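Side-chain contacts in parahox neighbor (Phaeodactylum tricornutum CCAP 1055/1, PDB 5Z5M), which probably carries out the last two steps from 5-hydroxyisourate to (S)-allantoin, hydrolysis and then stereoselective decarboxylation, in one fused chain: residues A44-T48 and I49-A53; I165-M168 and R169-K173. All coordinates share one frame; numbering follows the deposited sequence.

Contact 1. Residues A44-T48 and I49-A53; sequences ASIET and ISQLA
T48 is extended, the chain turns into helix 49-61 right after it, and the first turn closes where L52 N donates to T48 O at 3.1 Å. That bond is fairly straight, 153° at the hydrogen. T48 is the N-cap. T48 OG1 accepts from Q51 N at 3.2 Å, so a side chain caps an amide of the first turn. The torsion explains the reach: chi1 of 62° puts OG1 between the backbone N and the carbonyl carbon, on the side of Q51 N. The Q51 side chain extends backward past T48, with Q51 CG 3.3 Å from T48 OG1, and brings its amide oxygen to the incoming backbone. Q51 OE1 accepts from E47 N at 2.6 Å, a short bond with the donor nearly along the C=O axis. A second, weak bond runs from T48 N to Q51 OE1 at 3.3 Å. The strong bond from E47 N, helped by this weak one, probably limits the rotation of the Q51 amide. The E47 side chain runs beside that of Q51, pointing the same way, with carboxylate and amide planes 51° apart. On another side of the turn, I46 lays CG2 against L52, 3.9 Å from L52 CB. This apolar touch ties the residue two before the cap to the first turn; I46 also packs on L11 of helix 7-11. S50 OG is hydrogen-bonded to D279 and N277, in a loop of the transthyretin-family part of the chain. The reciprocal bonding of T48 and Q51 is a capping box whose Q51-to-T48 N half is weak, here at the start of a helix of the OHCU decarboxylase family region.

Contact 2. Residues I165-M168 and R169-K173; sequences IAWM and RLLSK
L171 lays its CD1 methyl over one face of the W167 indole, one helical turn ahead in helix 151-173. L171 CD1 lies 3.9 Å from the centroid of the W167 five-membered ring, 27° off the ring normal, a CH-pi contact. L171 CD1 is displaced toward the rim, 3.5 Å from W167 NE1. With chi1 at 177° the indole swings along the helix toward the next turn, where L171 meets its face. The two side chains pass at a slant. This is the tightly packed flank: I49 and A53 of helix 49-61 press on the same ring. W167 NE1 is satisfied by the carbonyl of D276. L170 is buried, and its CG rests near A166 O.

Another flank pairs I165 with R169 and is also well held. R169 runs extended beside I165, and I165 CG2 sits over the centre of the guanidinium face, 3.7 Å from R169 NE. The polar ends are held outside this turn. NH2 forms a salt bridge with E27, and NH1 bonds to the carbonyl of I25. A methionine in place of R169 would probably leave E27 without its charged mate and the I25 carbonyl without this donor.

The loose side is the helix end at S172, which is exposed. S172 OG donates to R169 O at 2.9 Å, while S172 N bonds to M168 O at a bent 137°. The i to i+4 bonds before it are straighter, with L170 N 3.0 Å from A166 O. Dispersion and shape therefore dominate on the indole flank. On the arginine flank, a methyl packs against the flat cation while its N-H groups reach for E27 and I25.

Both contacts are local and meet at a helix-helix interface. Contact 1 starts helix 49-61 and contact 2 lies in the last turns of helix 151-173. I49 and A53 of contact 1 and W167, L170 and L171 of contact 2 form the seam; the I46-L52 and I165-R169 pairs lie elsewhere. A53 CB packs 3.7 Å from L170 CD1, and I49 CD1 lies 3.8 Å from L171 CD2. I49, L52, A166 and L170 are core; S45, E47 and S172 are surface. At the helix start, side chains satisfy backbone amides. Within the helix, main-chain i to i+4 bonds serve the backbone, while side chains make CH-pi and methyl-on-guanidinium contacts. M168 also packs on G262 of a second subunit.

Contact 1. Residues A44-T48 and I49-A53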
loop_
_atom_site.group_PDB
_atom_site.type_symbol
_atom_site.label_atom_id
_atom_site.label_comp_id
_atom_site.label_asym_id
_atom_site.label_seq_id
_atom_site.Cartn_x
_atom_site.Cartn_y
_atom_site.Cartn_z
ATOM N N ALA A 44 23.641 33.550 12.778
ATOM C CA ALA A 44 24.655 33.479 11.734
ATOM C C ALA A 44 24.685 32.121 11.038
ATOM O O ALA A 44 25.093 32.021 9.880
ATOM C CB ALA A 44 26.024 33.796 12.316
ATOM N N SER A 45 24.259 31.083 11.747
ATOM C CA SER A 45 24.272 29.733 11.192
ATOM C C SER A 45 23.052 29.439 10.308
ATOM O O SER A 45 22.994 28.396 9.651
ATOM C CB SER A 45 24.350 28.702 12.320
ATOM O OG SER A 45 23.121 28.627 13.020
ATOM N N ILE A 46 22.086 30.354 10.288
ATOM C CA ILE A 46 20.881 30.168 9.476
ATOM C C ILE A 46 21.164 30.412 8.000
ATOM O O ILE A 46 21.529 31.519 7.607
ATOM C CB ILE A 46 19.744 31.096 9.919
ATOM C CG1 ILE A 46 19.350 30.797 11.365
ATOM C CG2 ILE A 46 18.545 30.927 8.986
ATOM C CD1 ILE A 46 18.373 31.800 11.959
ATOM N N GLU A 47 20.980 29.381 7.179
ATOM C CA GLU A 47 21.381 29.464 5.778
ATOM C C GLU A 47 20.209 29.386 4.802
ATOM O O GLU A 47 20.331 29.809 3.654
ATOM C CB GLU A 47 22.386 28.354 5.456
ATOM C CG GLU A 47 23.712 28.469 6.195
ATOM C CD GLU A 47 24.730 27.430 5.733
ATOM O OE1 GLU A 47 24.362 26.545 4.932
ATOM O OE2 GLU A 47 25.898 27.496 6.171
ATOM N N THR A 48 19.080 28.843 5.250
ATOM C CA THR A 48 17.936 28.644 4.362
ATOM C C THR A 48 16.650 29.208 4.963
ATOM O O THR A 48 16.596 29.537 6.148
ATOM C CB THR A 48 17.715 27.149 4.051
ATOM O OG1 THR A 48 17.423 26.446 5.266
ATOM C CG2 THR A 48 18.943 26.540 3.390
ATOM N N ILE A 49 15.608 29.317 4.148
ATOM C CA ILE A 49 14.345 29.831 4.657
ATOM C C ILE A 49 13.729 28.809 5.620
ATOM O O ILE A 49 13.068 29.185 6.592
ATOM C CB ILE A 49 13.368 30.189 3.510
ATOM C CG1 ILE A 49 12.142 30.927 4.061
ATOM C CG2 ILE A 49 12.973 28.958 2.715
ATOM C CD1 ILE A 49 11.199 31.426 2.994
ATOM N N SER A 50 13.993 27.525 5.385
ATOM C CA SER A 50 13.549 26.474 6.301
ATOM C C SER A 50 14.123 26.674 7.695
ATOM O O SER A 50 13.405 26.610 8.694
ATOM C CB SER A 50 13.951 25.092 5.786
ATOM O OG SER A 50 13.228 24.748 4.626
ATOM N N GLN A 51 15.430 26.912 7.755
ATOM C CA GLN A 51 16.107 27.112 9.029
ATOM C C GLN A 51 15.625 28.380 9.730
ATOM O O GLN A 51 15.524 28.423 10.957
ATOM C CB GLN A 51 17.622 27.159 8.817
ATOM C CG GLN A 51 18.218 25.811 8.436
ATOM C CD GLN A 51 19.666 25.911 8.000
ATOM O OE1 GLN A 51 20.185 27.001 7.776
ATOM N NE2 GLN A 51 20.325 24.767 7.872
ATOM N N LEU A 52 15.332 29.408 8.943
ATOM C CA LEU A 52 14.830 30.660 9.491
ATOM C C LEU A 52 13.463 30.437 10.139
ATOM O O LEU A 52 13.210 30.888 11.258
ATOM C CB LEU A 52 14.750 31.729 8.395
ATOM C CG LEU A 52 14.059 33.033 8.800
ATOM C CD1 LEU A 52 14.756 33.659 10.011
ATOM C CD2 LEU A 52 14.020 33.995 7.626
ATOM N N ALA A 53 12.596 29.715 9.438
ATOM C CA ALA A 53 11.274 29.381 9.958
ATOM C C ALA A 53 11.379 28.535 11.223
ATOM O O ALA A 53 10.641 28.755 12.184
ATOM C CB ALA A 53 10.454 28.649 8.901
#

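Contact 2. Residues I165-M168 and R169-K173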
loop_
_atom_site.group_PDB
_atom_site.type_symbol
_atom_site.label_atom_id
_atom_site.label_comp_id
_atom_site.label_asym_id
_atom_site.label_seq_id
_atom_site.Cartn_x
_atom_site.Cartn_y
_atom_site.Cartn_z
ATOM N N ILE A 165 0.852 29.675 9.041
ATOM C CA ILE A 165 0.631 31.024 8.532
ATOM C C ILE A 165 1.945 31.804 8.504
ATOM O O ILE A 165 2.213 32.555 7.565
ATOM C CB ILE A 165 -0.426 31.761 9.381
ATOM C CG1 ILE A 165 -1.802 31.151 9.117
ATOM C CG2 ILE A 165 -0.439 33.248 9.064
ATOM C CD1 ILE A 165 -2.849 31.520 10.129
ATOM N N ALA A 166 2.780 31.590 9.515
ATOM C CA ALA A 166 4.086 32.226 9.575
ATOM C C ALA A 166 4.929 31.808 8.373
ATOM O O ALA A 166 5.598 32.633 7.754
ATOM C CB ALA A 166 4.791 31.871 10.872
ATOM N N TRP A 167 4.872 30.520 8.051
ATOM C CA TRP A 167 5.593 29.963 6.912
ATOM C C TRP A 167 5.113 30.599 5.609
ATOM O O TRP A 167 5.924 30.950 4.753
ATOM C CB TRP A 167 5.412 28.444 6.881
ATOM C CG TRP A 167 6.047 27.741 5.718
ATOM C CD1 TRP A 167 5.412 26.997 4.773
ATOM C CD2 TRP A 167 7.444 27.697 5.394
ATOM N NE1 TRP A 167 6.320 26.494 3.868
ATOM C CE2 TRP A 167 7.579 26.904 4.234
ATOM C CE3 TRP A 167 8.593 28.246 5.971
ATOM C CZ2 TRP A 167 8.809 26.657 3.636
ATOM C CZ3 TRP A 167 9.823 27.988 5.378
ATOM C CH2 TRP A 167 9.919 27.205 4.224
ATOM N N MET A 168 3.795 30.770 5.475
ATOM C CA MET A 168 3.227 31.402 4.285
ATOM C C MET A 168 3.688 32.847 4.139
ATOM O O MET A 168 3.947 33.313 3.033
ATOM C CB MET A 168 1.694 31.346 4.318
ATOM C CG MET A 168 1.133 29.948 4.186
ATOM S SD MET A 168 -0.668 29.934 4.291
ATOM C CE MET A 168 -0.983 28.171 4.273
ATOM N N ARG A 169 3.795 33.558 5.254
ATOM C CA ARG A 169 4.216 34.952 5.203
ATOM C C ARG A 169 5.699 35.085 4.865
ATOM O O ARG A 169 6.092 35.979 4.112
ATOM C CB ARG A 169 3.912 35.646 6.526
ATOM C CG ARG A 169 2.433 35.892 6.747
ATOM C CD ARG A 169 2.176 36.373 8.162
ATOM N NE ARG A 169 0.773 36.708 8.373
ATOM C CZ ARG A 169 0.232 36.919 9.566
ATOM N NH1 ARG A 169 0.976 36.826 10.662
ATOM N NH2 ARG A 169 -1.054 37.219 9.663
ATOM N N LEU A 170 6.515 34.195 5.424
ATOM C CA LEU A 170 7.948 34.166 5.127
ATOM C C LEU A 170 8.186 33.917 3.641
ATOM O O LEU A 170 9.046 34.548 3.028
ATOM C CB LEU A 170 8.658 33.086 5.954
ATOM C CG LEU A 170 8.973 33.402 7.417
ATOM C CD1 LEU A 170 9.390 32.136 8.155
ATOM C CD2 LEU A 170 10.069 34.467 7.517
ATOM N N LEU A 171 7.421 32.990 3.069
ATOM C CA LEU A 171 7.556 32.638 1.653
ATOM C C LEU A 171 7.213 33.812 0.734
ATOM O O LEU A 171 7.799 33.962 -0.343
ATOM C CB LEU A 171 6.670 31.438 1.309
ATOM C CG LEU A 171 7.189 30.052 1.703
ATOM C CD1 LEU A 171 6.147 28.994 1.396
ATOM C CD2 LEU A 171 8.487 29.734 0.983
ATOM N N SER A 172 6.263 34.640 1.155
ATOM C CA SER A 172 5.800 35.739 0.311
ATOM C C SER A 172 6.717 36.957 0.409
ATOM O O SER A 172 6.763 37.780 -0.505
ATOM C CB SER A 172 4.363 36.129 0.669
ATOM O OG SER A 172 4.294 36.733 1.947
ATOM N N LYS A 173 7.464 37.058 1.503
ATOM C CA LYS A 173 8.356 38.196 1.705
ATOM C C LYS A 173 9.781 37.921 1.239
ATOM O O LYS A 173 10.543 38.852 0.975
ATOM C CB LYS A 173 8.382 38.599 3.181
ATOM C CG LYS A 173 7.086 39.194 3.682
ATOM C CD LYS A 173 7.157 39.448 5.177
ATOM C CE LYS A 173 8.388 40.263 5.530
ATOM N NZ LYS A 173 8.461 41.546 4.779
#